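Local coordinates for protein halogenase PltM (Pseudomonas fluorescens, PDB 6BZN) that halogenates phenolic compounds, accepting an unusual range of substrates and halides, and binds FAD as a flavoprotein of the tryptophan-halogenase family, at residues Y404-F407 with H411-N414; W416-L421 with S512-R517; C459-L462 with A466-S469; E468-Q473 with K500-E505. One frame throughout, in Å; residues are numbered along the deposited sequence.

Contact 1 of 4, residues Y404-F407 with H411-N414; sequences YEAF and HLWN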
loop_
_atom_site.group_PDB
_atom_site.type_symbol
_atom_site.label_atom_id
_atom_site.label_comp_id
_atom_site.label_asym_id
_atom_site.label_seq_id
_atom_site.Cartn_x
_atom_site.Cartn_y
_atom_site.Cartn_z
ATOM N N TYR A 404 11.508 -1.857 -10.940
ATOM C CA TYR A 404 12.086 -3.179 -11.182
ATOM C C TYR A 404 13.212 -3.119 -12.249
ATOM O O TYR A 404 14.169 -3.867 -12.168
ATOM C CB TYR A 404 11.018 -4.190 -11.594
ATOM C CG TYR A 404 10.348 -4.952 -10.459
ATOM C CD1 TYR A 404 9.281 -4.411 -9.754
ATOM C CD2 TYR A 404 10.761 -6.241 -10.114
ATOM C CE1 TYR A 404 8.647 -5.131 -8.746
ATOM C CE2 TYR A 404 10.129 -6.956 -9.107
ATOM C CZ TYR A 404 9.065 -6.401 -8.424
ATOM O OH TYR A 404 8.422 -7.129 -7.424
ATOM N N GLU A 405 13.087 -2.237 -13.238
ATOM C CA GLU A 405 14.167 -2.050 -14.218
ATOM C C GLU A 405 15.371 -1.368 -13.558
ATOM O O GLU A 405 16.516 -1.740 -13.814
ATOM C CB GLU A 405 13.681 -1.236 -15.409
ATOM C CG GLU A 405 14.716 -1.034 -16.512
ATOM C CD GLU A 405 15.140 -2.316 -17.214
ATOM O OE1 GLU A 405 14.400 -3.328 -17.191
ATOM O OE2 GLU A 405 16.235 -2.294 -17.815
ATOM N N ALA A 406 15.107 -0.383 -12.704
ATOM C CA ALA A 406 16.163 0.290 -11.957
ATOM C C ALA A 406 16.907 -0.621 -10.970
ATOM O O ALA A 406 18.010 -0.266 -10.543
ATOM C CB ALA A 406 15.613 1.501 -11.226
ATOM N N PHE A 407 16.323 -1.761 -10.592
ATOM C CA PHE A 407 17.028 -2.745 -9.770
ATOM C C PHE A 407 18.314 -3.296 -10.408
ATOM O O PHE A 407 19.105 -3.928 -9.710
ATOM C CB PHE A 407 16.163 -3.986 -9.464
ATOM C CG PHE A 407 14.951 -3.766 -8.575
ATOM C CD1 PHE A 407 14.722 -2.594 -7.842
ATOM C CD2 PHE A 407 14.047 -4.820 -8.430
ATOM C CE1 PHE A 407 13.584 -2.473 -7.030
ATOM C CE2 PHE A 407 12.930 -4.708 -7.618
ATOM C CZ PHE A 407 12.686 -3.533 -6.924
ATOM N N HIS A 411 23.835 2.422 -8.827
ATOM C CA HIS A 411 23.870 3.849 -9.167
ATOM C C HIS A 411 22.553 4.277 -9.834
ATOM O O HIS A 411 21.976 5.315 -9.485
ATOM C CB HIS A 411 25.092 4.203 -10.040
ATOM C CG HIS A 411 25.153 5.648 -10.424
ATOM N ND1 HIS A 411 25.367 6.653 -9.502
ATOM C CD2 HIS A 411 25.006 6.264 -11.623
ATOM C CE1 HIS A 411 25.342 7.824 -10.118
ATOM N NE2 HIS A 411 25.117 7.616 -11.401
ATOM N N LEU A 412 22.053 3.452 -10.749
ATOM C CA LEU A 412 20.770 3.712 -11.403
ATOM C C LEU A 412 19.645 3.754 -10.364
ATOM O O LEU A 412 18.826 4.689 -10.369
ATOM C CB LEU A 412 20.492 2.665 -12.488
ATOM C CG LEU A 412 19.157 2.737 -13.242
ATOM C CD1 LEU A 412 18.947 4.094 -13.878
ATOM C CD2 LEU A 412 19.105 1.629 -14.279
ATOM N N TRP A 413 19.630 2.780 -9.455
ATOM C CA TRP A 413 18.637 2.785 -8.381
ATOM C C TRP A 413 18.727 4.081 -7.570
ATOM O O TRP A 413 17.716 4.718 -7.281
ATOM C CB TRP A 413 18.744 1.577 -7.447
ATOM C CG TRP A 413 17.752 1.706 -6.378
ATOM C CD1 TRP A 413 17.966 2.140 -5.101
ATOM C CD2 TRP A 413 16.348 1.526 -6.510
ATOM N NE1 TRP A 413 16.774 2.210 -4.427
ATOM C CE2 TRP A 413 15.766 1.833 -5.269
ATOM C CE3 TRP A 413 15.521 1.113 -7.560
ATOM C CZ2 TRP A 413 14.389 1.731 -5.042
ATOM C CZ3 TRP A 413 14.159 1.010 -7.340
ATOM C CH2 TRP A 413 13.600 1.325 -6.089
ATOM N N ASN A 414 19.946 4.464 -7.203
ATOM C CA ASN A 414 20.144 5.661 -6.390
ATOM C C ASN A 414 19.537 6.879 -7.084
ATOM O O ASN A 414 18.774 7.628 -6.464
ATOM C CB ASN A 414 21.650 5.831 -6.081
ATOM C CG ASN A 414 21.960 7.056 -5.244
ATOM O OD1 ASN A 414 21.099 7.636 -4.591
ATOM N ND2 ASN A 414 23.231 7.463 -5.273
#

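Contact 2 of 4, residues W416-L421 with S512-R517; sequences WHRVWL and SRISNR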
loop_
_atom_site.group_PDB
_atom_site.type_symbol
_atom_site.label_atom_id
_atom_site.label_comp_id
_atom_site.label_asym_id
_atom_site.label_seq_id
_atom_site.Cartn_x
_atom_site.Cartn_y
_atom_site.Cartn_z
ATOM N N TRP A 416 17.255 6.848 -9.563
ATOM C CA TRP A 416 15.818 6.589 -9.722
ATOM C C TRP A 416 14.990 6.832 -8.454
ATOM O O TRP A 416 13.904 7.408 -8.543
ATOM C CB TRP A 416 15.555 5.174 -10.268
ATOM C CG TRP A 416 14.114 4.784 -10.157
ATOM C CD1 TRP A 416 13.568 3.970 -9.224
ATOM C CD2 TRP A 416 13.034 5.264 -10.957
ATOM N NE1 TRP A 416 12.216 3.850 -9.426
ATOM C CE2 TRP A 416 11.859 4.651 -10.479
ATOM C CE3 TRP A 416 12.946 6.133 -12.051
ATOM C CZ2 TRP A 416 10.613 4.879 -11.053
ATOM C CZ3 TRP A 416 11.705 6.352 -12.630
ATOM C CH2 TRP A 416 10.550 5.730 -12.118
ATOM N N HIS A 417 15.490 6.420 -7.293
ATOM C CA HIS A 417 14.682 6.498 -6.067
ATOM C C HIS A 417 14.272 7.928 -5.721
ATOM O O HIS A 417 13.246 8.126 -5.094
ATOM C CB HIS A 417 15.322 5.754 -4.884
ATOM C CG HIS A 417 16.049 6.617 -3.901
ATOM N ND1 HIS A 417 17.307 7.127 -4.143
ATOM C CD2 HIS A 417 15.725 7.003 -2.643
ATOM C CE1 HIS A 417 17.715 7.812 -3.089
ATOM N NE2 HIS A 417 16.775 7.747 -2.163
ATOM N N ARG A 418 15.043 8.913 -6.187
ATOM C CA ARG A 418 14.713 10.326 -5.990
ATOM C C ARG A 418 13.478 10.770 -6.757
ATOM O O ARG A 418 12.841 11.730 -6.360
ATOM C CB ARG A 418 15.913 11.214 -6.363
ATOM C CG ARG A 418 17.124 10.963 -5.477
ATOM C CD ARG A 418 18.422 10.826 -6.266
ATOM N NE ARG A 418 19.451 10.260 -5.400
ATOM C CZ ARG A 418 20.136 10.927 -4.468
ATOM N NH1 ARG A 418 19.979 12.244 -4.294
ATOM N NH2 ARG A 418 20.993 10.272 -3.698
ATOM N N VAL A 419 13.144 10.079 -7.848
ATOM C CA VAL A 419 11.894 10.334 -8.588
ATOM C C VAL A 419 10.691 9.926 -7.719
ATOM O O VAL A 419 9.773 10.723 -7.489
ATOM C CB VAL A 419 11.896 9.619 -9.961
ATOM C CG1 VAL A 419 10.563 9.774 -10.689
ATOM C CG2 VAL A 419 13.027 10.154 -10.830
ATOM N N TRP A 420 10.729 8.716 -7.181
ATOM C CA TRP A 420 9.726 8.278 -6.201
ATOM C C TRP A 420 9.686 9.207 -4.975
ATOM O O TRP A 420 8.619 9.668 -4.562
ATOM C CB TRP A 420 9.998 6.840 -5.739
ATOM C CG TRP A 420 9.308 6.518 -4.445
ATOM C CD1 TRP A 420 7.979 6.269 -4.266
ATOM C CD2 TRP A 420 9.906 6.450 -3.156
ATOM N NE1 TRP A 420 7.713 6.052 -2.937
ATOM C CE2 TRP A 420 8.880 6.158 -2.233
ATOM C CE3 TRP A 420 11.223 6.610 -2.682
ATOM C CZ2 TRP A 420 9.120 6.020 -0.866
ATOM C CZ3 TRP A 420 11.463 6.465 -1.331
ATOM C CH2 TRP A 420 10.417 6.181 -0.432
ATOM N N LEU A 421 10.851 9.468 -4.386
ATOM C CA LEU A 421 10.887 10.205 -3.127
ATOM C C LEU A 421 10.307 11.603 -3.256
ATOM O O LEU A 421 9.504 11.994 -2.441
ATOM C CB LEU A 421 12.306 10.282 -2.576
ATOM C CG LEU A 421 12.444 10.906 -1.186
ATOM C CD1 LEU A 421 11.833 10.017 -0.122
ATOM C CD2 LEU A 421 13.909 11.160 -0.868
ATOM N N SER A 512 18.973 16.251 -6.428
ATOM C CA SER A 512 19.995 16.049 -7.468
ATOM C C SER A 512 21.404 15.753 -6.931
ATOM O O SER A 512 22.310 15.460 -7.718
ATOM C CB SER A 512 20.063 17.250 -8.398
ATOM O OG SER A 512 20.560 18.377 -7.701
ATOM N N ARG A 513 21.600 15.835 -5.618
ATOM C CA ARG A 513 22.896 15.487 -5.021
ATOM C C ARG A 513 23.024 13.993 -4.818
ATOM O O ARG A 513 22.730 13.467 -3.734
ATOM C CB ARG A 513 23.111 16.235 -3.712
ATOM C CG ARG A 513 23.100 17.730 -3.927
ATOM C CD ARG A 513 23.889 18.476 -2.864
ATOM N NE ARG A 513 24.369 19.760 -3.368
ATOM C CZ ARG A 513 25.173 20.589 -2.703
ATOM N NH1 ARG A 513 25.547 21.732 -3.271
ATOM N NH2 ARG A 513 25.605 20.291 -1.478
ATOM N N ILE A 514 23.507 13.330 -5.867
ATOM C CA ILE A 514 23.520 11.863 -5.945
ATOM C C ILE A 514 24.475 11.217 -4.932
ATOM O O ILE A 514 24.248 10.079 -4.502
ATOM C CB ILE A 514 23.837 11.386 -7.394
ATOM C CG1 ILE A 514 22.868 12.008 -8.407
ATOM C CG2 ILE A 514 23.790 9.869 -7.519
ATOM C CD1 ILE A 514 21.396 11.875 -8.059
ATOM N N SER A 515 25.529 11.935 -4.534
ATOM C CA SER A 515 26.484 11.415 -3.557
ATOM C C SER A 515 25.910 11.321 -2.140
ATOM O O SER A 515 26.422 10.574 -1.309
ATOM C CB SER A 515 27.766 12.256 -3.569
ATOM O OG SER A 515 27.493 13.561 -3.121
ATOM N N ASN A 516 24.870 12.098 -1.855
ATOM C CA ASN A 516 24.135 11.969 -0.606
ATOM C C ASN A 516 23.051 10.887 -0.724
ATOM O O ASN A 516 21.971 11.131 -1.261
ATOM C CB ASN A 516 23.497 13.301 -0.212
ATOM C CG ASN A 516 22.679 13.201 1.070
ATOM O OD1 ASN A 516 22.861 12.281 1.878
ATOM N ND2 ASN A 516 21.761 14.139 1.256
ATOM N N ARG A 517 23.333 9.716 -0.165
ATOM C CA ARG A 517 22.434 8.561 -0.241
ATOM C C ARG A 517 21.356 8.485 0.848
ATOM O O ARG A 517 20.542 7.559 0.850
ATOM C CB ARG A 517 23.276 7.297 -0.240
ATOM C CG ARG A 517 24.080 7.202 -1.513
ATOM C CD ARG A 517 24.963 5.980 -1.620
ATOM N NE ARG A 517 26.132 5.976 -0.743
ATOM C CZ ARG A 517 26.234 5.328 0.425
ATOM N NH1 ARG A 517 25.211 4.660 0.949
ATOM N NH2 ARG A 517 27.381 5.370 1.112
HETATM O O HOH W 1 17.877 8.755 0.347
#

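Contact 3 of 4, residues C459-L462 with A466-S469; sequences CLSL and AYES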
loop_
_atom_site.group_PDB
_atom_site.type_symbol
_atom_site.label_atom_id
_atom_site.label_comp_id
_atom_site.label_asym_id
_atom_site.label_seq_id
_atom_site.Cartn_x
_atom_site.Cartn_y
_atom_site.Cartn_z
ATOM N N CYS A 459 -1.992 10.238 -8.724
ATOM C CA CYS A 459 -0.573 10.434 -8.991
ATOM C C CYS A 459 0.145 10.800 -7.698
ATOM O O CYS A 459 -0.479 11.319 -6.765
ATOM C CB CYS A 459 -0.390 11.498 -10.073
ATOM S SG CYS A 459 -1.256 11.054 -11.610
ATOM N N LEU A 460 1.451 10.555 -7.653
ATOM C CA LEU A 460 2.205 10.653 -6.405
ATOM C C LEU A 460 2.147 12.032 -5.740
ATOM O O LEU A 460 2.056 12.120 -4.512
ATOM C CB LEU A 460 3.665 10.252 -6.614
ATOM C CG LEU A 460 3.955 8.818 -7.077
ATOM C CD1 LEU A 460 5.457 8.642 -7.186
ATOM C CD2 LEU A 460 3.379 7.786 -6.126
ATOM N N SER A 461 2.192 13.089 -6.544
ATOM C CA SER A 461 2.147 14.470 -6.019
ATOM C C SER A 461 0.746 14.971 -5.723
ATOM O O SER A 461 0.601 15.995 -5.060
ATOM C CB SER A 461 2.781 15.453 -7.006
ATOM O OG SER A 461 1.863 15.764 -8.056
ATOM N N LEU A 462 -0.272 14.311 -6.271
ATOM C CA LEU A 462 -1.670 14.762 -6.286
ATOM C C LEU A 462 -1.946 16.018 -7.113
ATOM O O LEU A 462 -2.943 16.055 -7.832
ATOM C CB LEU A 462 -2.268 14.959 -4.890
ATOM C CG LEU A 462 -2.510 13.697 -4.046
ATOM C CD1 LEU A 462 -1.345 13.438 -3.104
ATOM C CD2 LEU A 462 -3.788 13.849 -3.229
ATOM N N ALA A 466 4.667 20.226 -12.287
ATOM C CA ALA A 466 6.104 20.038 -12.456
ATOM C C ALA A 466 6.536 18.625 -12.054
ATOM O O ALA A 466 7.283 17.965 -12.797
ATOM C CB ALA A 466 6.891 21.079 -11.672
ATOM N N TYR A 467 6.054 18.141 -10.910
ATOM C CA TYR A 467 6.412 16.781 -10.503
ATOM C C TYR A 467 5.900 15.755 -11.514
ATOM O O TYR A 467 6.629 14.845 -11.900
ATOM C CB TYR A 467 5.932 16.379 -9.087
ATOM C CG TYR A 467 6.303 14.940 -8.898
ATOM C CD1 TYR A 467 7.630 14.581 -8.692
ATOM C CD2 TYR A 467 5.380 13.922 -9.121
ATOM C CE1 TYR A 467 8.013 13.253 -8.625
ATOM C CE2 TYR A 467 5.757 12.588 -9.068
ATOM C CZ TYR A 467 7.070 12.258 -8.809
ATOM O OH TYR A 467 7.472 10.946 -8.741
ATOM N N GLU A 468 4.658 15.892 -11.951
ATOM C CA GLU A 468 4.092 14.889 -12.848
ATOM C C GLU A 468 4.782 14.883 -14.210
ATOM O O GLU A 468 4.852 13.846 -14.870
ATOM C CB GLU A 468 2.576 15.031 -12.931
ATOM C CG GLU A 468 1.867 14.885 -11.578
ATOM C CD GLU A 468 2.203 13.600 -10.792
ATOM O OE1 GLU A 468 2.598 12.584 -11.401
ATOM O OE2 GLU A 468 2.041 13.592 -9.543
ATOM N N SER A 469 5.325 16.034 -14.608
ATOM C CA SER A 469 6.232 16.115 -15.762
ATOM C C SER A 469 7.519 15.300 -15.531
ATOM O O SER A 469 7.956 14.535 -16.415
ATOM C CB SER A 469 6.573 17.585 -16.064
ATOM O OG SER A 469 7.598 17.673 -17.046
HETATM O O HOH W 2 2.957 10.316 -10.154
#

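Contact 4 of 4, residues E468-Q473 with K500-E505; sequences ESLFRQ and KEHEAE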
loop_
_atom_site.group_PDB
_atom_site.type_symbol
_atom_site.label_atom_id
_atom_site.label_comp_id
_atom_site.label_asym_id
_atom_site.label_seq_id
_atom_site.Cartn_x
_atom_site.Cartn_y
_atom_site.Cartn_z
ATOM N N GLU A 468 4.658 15.892 -11.951
ATOM C CA GLU A 468 4.092 14.889 -12.848
ATOM C C GLU A 468 4.782 14.883 -14.210
ATOM O O GLU A 468 4.852 13.846 -14.870
ATOM C CB GLU A 468 2.576 15.031 -12.931
ATOM C CG GLU A 468 1.867 14.885 -11.578
ATOM C CD GLU A 468 2.203 13.600 -10.792
ATOM O OE1 GLU A 468 2.598 12.584 -11.401
ATOM O OE2 GLU A 468 2.041 13.592 -9.543
ATOM N N SER A 469 5.325 16.034 -14.608
ATOM C CA SER A 469 6.232 16.115 -15.762
ATOM C C SER A 469 7.519 15.300 -15.531
ATOM O O SER A 469 7.956 14.535 -16.415
ATOM C CB SER A 469 6.573 17.585 -16.064
ATOM O OG SER A 469 7.598 17.673 -17.046
ATOM N N LEU A 470 8.133 15.461 -14.357
ATOM C CA LEU A 470 9.305 14.661 -13.998
ATOM C C LEU A 470 8.986 13.168 -14.010
ATOM O O LEU A 470 9.738 12.378 -14.586
ATOM C CB LEU A 470 9.879 15.069 -12.634
ATOM C CG LEU A 470 10.967 14.183 -12.035
ATOM C CD1 LEU A 470 12.224 14.150 -12.886
ATOM C CD2 LEU A 470 11.275 14.665 -10.623
ATOM N N PHE A 471 7.860 12.790 -13.391
ATOM C CA PHE A 471 7.496 11.387 -13.313
ATOM C C PHE A 471 7.266 10.785 -14.698
ATOM O O PHE A 471 7.826 9.747 -15.006
ATOM C CB PHE A 471 6.273 11.214 -12.430
ATOM C CG PHE A 471 5.855 9.783 -12.245
ATOM C CD1 PHE A 471 6.504 8.980 -11.337
ATOM C CD2 PHE A 471 4.800 9.252 -12.982
ATOM C CE1 PHE A 471 6.111 7.672 -11.144
ATOM C CE2 PHE A 471 4.402 7.936 -12.796
ATOM C CZ PHE A 471 5.056 7.144 -11.886
ATOM N N ARG A 472 6.473 11.457 -15.529
ATOM C CA ARG A 472 6.172 10.996 -16.892
ATOM C C ARG A 472 7.461 10.797 -17.713
ATOM O O ARG A 472 7.697 9.722 -18.279
ATOM C CB ARG A 472 5.211 11.998 -17.562
ATOM C CG ARG A 472 4.749 11.674 -18.975
ATOM C CD ARG A 472 3.813 12.746 -19.549
ATOM N NE ARG A 472 4.295 14.129 -19.372
ATOM C CZ ARG A 472 5.259 14.724 -20.090
ATOM N NH1 ARG A 472 5.901 14.087 -21.075
ATOM N NH2 ARG A 472 5.593 15.982 -19.818
ATOM N N GLN A 473 8.317 11.815 -17.727
ATOM C CA GLN A 473 9.563 11.750 -18.498
ATOM C C GLN A 473 10.561 10.722 -17.955
ATOM O O GLN A 473 11.211 10.017 -18.728
ATOM C CB GLN A 473 10.207 13.132 -18.601
ATOM C CG GLN A 473 9.374 14.120 -19.398
ATOM C CD GLN A 473 10.050 15.478 -19.500
ATOM O OE1 GLN A 473 9.633 16.448 -18.868
ATOM N NE2 GLN A 473 11.114 15.539 -20.266
ATOM N N LYS A 500 17.495 17.547 -12.098
ATOM C CA LYS A 500 18.046 18.908 -12.085
ATOM C C LYS A 500 17.121 19.933 -12.742
ATOM O O LYS A 500 16.920 21.014 -12.211
ATOM C CB LYS A 500 19.438 18.909 -12.732
ATOM C CG LYS A 500 20.481 18.327 -11.795
ATOM C CD LYS A 500 21.639 17.644 -12.494
ATOM C CE LYS A 500 22.541 18.619 -13.199
ATOM N NZ LYS A 500 23.737 17.896 -13.720
ATOM N N GLU A 501 16.546 19.561 -13.877
ATOM C CA GLU A 501 15.595 20.396 -14.603
ATOM C C GLU A 501 14.351 20.770 -13.777
ATOM O O GLU A 501 13.881 21.902 -13.846
ATOM C CB GLU A 501 15.174 19.676 -15.890
ATOM C CG GLU A 501 14.255 20.477 -16.803
ATOM C CD GLU A 501 13.676 19.658 -17.935
ATOM O OE1 GLU A 501 12.722 20.154 -18.560
ATOM O OE2 GLU A 501 14.155 18.529 -18.197
ATOM N N HIS A 502 13.831 19.817 -13.004
ATOM C CA HIS A 502 12.570 20.000 -12.275
ATOM C C HIS A 502 12.727 20.417 -10.825
ATOM O O HIS A 502 11.754 20.797 -10.184
ATOM C CB HIS A 502 11.757 18.704 -12.350
ATOM C CG HIS A 502 11.237 18.422 -13.721
ATOM N ND1 HIS A 502 11.994 17.812 -14.693
ATOM C CD2 HIS A 502 10.042 18.694 -14.291
ATOM C CE1 HIS A 502 11.280 17.701 -15.800
ATOM N NE2 HIS A 502 10.091 18.235 -15.582
ATOM N N GLU A 503 13.959 20.377 -10.326
ATOM C CA GLU A 503 14.250 20.477 -8.900
ATOM C C GLU A 503 13.757 21.764 -8.234
ATOM O O GLU A 503 13.365 21.764 -7.068
ATOM C CB GLU A 503 15.764 20.343 -8.702
ATOM C CG GLU A 503 16.167 20.083 -7.281
ATOM C CD GLU A 503 17.567 19.543 -7.154
ATOM O OE1 GLU A 503 18.418 19.841 -8.032
ATOM O OE2 GLU A 503 17.804 18.825 -6.154
ATOM N N ALA A 504 13.756 22.861 -8.979
ATOM C CA ALA A 504 13.304 24.144 -8.431
ATOM C C ALA A 504 11.833 24.125 -7.999
ATOM O O ALA A 504 11.451 24.881 -7.104
ATOM C CB ALA A 504 13.547 25.256 -9.437
ATOM N N GLU A 505 11.027 23.257 -8.621
ATOM C CA GLU A 505 9.596 23.156 -8.338
ATOM C C GLU A 505 9.238 21.996 -7.392
ATOM O O GLU A 505 8.056 21.695 -7.221
ATOM C CB GLU A 505 8.833 23.062 -9.664
ATOM C CG GLU A 505 9.139 24.229 -10.610
ATOM C CD GLU A 505 8.751 23.973 -12.058
ATOM O OE1 GLU A 505 7.689 24.479 -12.479
ATOM O OE2 GLU A 505 9.499 23.276 -12.786
HETATM O O HOH W 3 13.005 17.358 -20.442
HETATM O O HOH W 4 10.262 19.203 -19.442
#

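Contact 1 of 4, residues Y404-F407 with H411-N414
Ala406 and Phe407, where helix 383-406 runs into the link to the next helix, press against Trp413, and the tight part of the contact lies there. Ala406 points toward the second helix, and its CB comes within 3.7 Å of Trp413 CE3. Phe407 starts out pointing away from that helix; with its CG beside the backbone N (chi1 -67°), the ring runs alongside the indole, the two side chains heading the same way. It is the rim of the Phe407 ring that touches, CE1 lying 3.5 Å from Trp413 CZ3, which sits near the phenyl plane. The two ring planes are inclined at 51° with centroids 5.4 Å apart, an oblique pairing. On its other flank Phe407 lays a face over CA of Tyr404.

Two consecutive helices, 383-406 and 410-441, are joined here by a very short link, and Ala406 and Trp413 bring their CA atoms to 5.0 Å. Phe112 and Trp416 continue the aromatic packing round Trp413.

Toward Leu412 the fit is looser. Its CD2 stays 4.0 Å from CA of Ala406, and Leu412 also touches Met478 of helix 465-483 and Ala492 and Leu495 of helix 488-502. The solvent side is marked by Glu405, which is partly exposed and comes near the leucine only through its backbone, Glu405 O lying 4.3 Å from Leu412 CD2.

Contact 2 of 4, residues W416-L421 with S512-R517
Arg418 reaches from its helix into the turn 513-516 and donates to two backbone carbonyls. The stronger bond runs from Arg418 NH2 to Asn516 O at 2.8 Å, with an N-H...O angle of 153°. Asn516 O lies near the guanidinium edge, although the donor stands well above the carbonyl plane. Arg418 NH1 makes a weak second bond to Arg513 O, 3.1 Å long and bent to 127°. The same carbonyl of Arg513 accepts the backbone N of Asn516, closing the type I turn, so the arginine grips a loop that already holds itself. Asn414 OD1 and Tyr511 O take further N-H groups of the guanidinium.

A second, wetter link lies beside this one. Water 1 sits in the imidazole plane of His417, 2.9 Å from NE2, and donates to Arg517 O, while ND1 of the same ring bonds to Asn414 O.

Outward from the polar centre, Ile514 supplies the packing. Its CD1 lies over one face of the guanidinium and touches Arg418 CD at 3.6 Å; a bend in the arginine at chi2 (134°) carries the chain across the isoleucine. Arg517 starts away from the helix, and its NH1 is hydrogen-bonded to Leu126 O.

The contact joins helix 410-441 to the C-terminal loop that follows helix 488-502. Because every acceptor offered by 512-517 to Arg418 is a main-chain carbonyl, the bonds depend on the course of the loop backbone and not on its side chains, and the buried positive charge is probably eased by these carbonyl dipoles without a carboxylate from either segment.

Contact 3 of 4, residues C459-L462 with A466-S469
Glu468 and Ser461 make the polar core of this contact, both of their bonds ending on one carboxylate oxygen. Ser461 OG donates to Glu468 OE2 at 2.6 Å, meeting the anti lone pair of OE2, and Ser461 N reaches the same oxygen at 3.0 Å, nearly along its C-O axis. Two donors grip OE2, and the water on OE1 helps to limit rotation of the carboxylate. The serine hydroxyl sits between its backbone N and carbonyl carbon (chi1 79°), and besides donating to the glutamate it receives the N-H of Ser464. Glu468 gets there by folding at chi2 (-53°), which brings its carboxylate back to the loop.

The other oxygen is held through water. Water 2 donates to Glu468 OE1 at 2.6 Å and accepts from Leu460 N, so successive amides of the loop, at 460 and 461, serve the two oxygens of one carboxylate, the first indirectly.

Van der Waals contacts flank this network. Cys459 CB packs against the carboxylate, 3.3 Å from Glu468 OE2. Ser461 CB lies 3.7 Å from Tyr467 CD2, and Leu460 crosses the tyrosine at an angle, making an apolar contact from its CB to Tyr467 CE2 at 4.0 Å and bringing its CD1 near OH. The phenol itself is hydrogen-bonded to Val419 O.

Residues 459-462 form a type I turn, with Leu462 N bonded to Cys459 O, in the loop that leads from helix 444-452 into helix 465-483. Glu468 ties that loop to the first turn of the helix it enters, while Tyr467 and Ser461 both lean on Leu426 of helix 410-441.

Contact 4 of 4, residues E468-Q473 with K500-E505
His502 reaches over to helix 465-483 with its imidazole, and nearly all of the contact hangs on that one side chain. Its CB lies 4.1 Å from Leu470 CB. At CG the ring begins, and here Leu470 CB comes to 3.8 Å; the methylene sits over the ring face in a CH-pi contact, 3.9 Å from the centroid and 16° off the normal. ND1 looks back to its own helix and bonds to Leu498 O; with both ring nitrogens bonded, the imidazole is held in its orientation.

The two helices, 465-483 and 488-502, form a helical hairpin, and His502 lies toward the C-terminal end of the second arm. The backbone N of Leu470 lies over the same imidazole face near the rim, by NE2 and CD2. On the edge, CE1 approaches Gln473 OE1 at 3.7 Å, the amide plane turned 76° from the ring.

At the tip, NE2 shares a 2.9 Å hydrogen bond with Ser469 OG, near the ring plane; either could be the donor. Beyond the imidazole the contact becomes wet: water 3 joins Gln473 NE2 to Glu501 OE2, and water 4 donates to both Gln473 OE1 and Glu501 OE1.

All four contacts belong to the helical C-terminal part of the chain. Contact 1 comes first, between helices 383-406 and 410-441. Contact 2, about 11 Å away between centres, uses the same helix 410-441 and closes a loop of 90 residues, within which contacts 3 and 4 are nested. Those two share Glu468 and Ser469 on helix 465-483, their centres about 8 Å apart. Probable hydrogen bonds join contact 2 to contact 1 (Asn414 ND2 to Ile514 O) and to contact 4 (Ser512 OG to Glu503 OE1); contact 3 meets contact 2 through Tyr467. Helix 410-441 and the loop after helix 488-502 thus both touch the pair of helices 465-483 and 488-502.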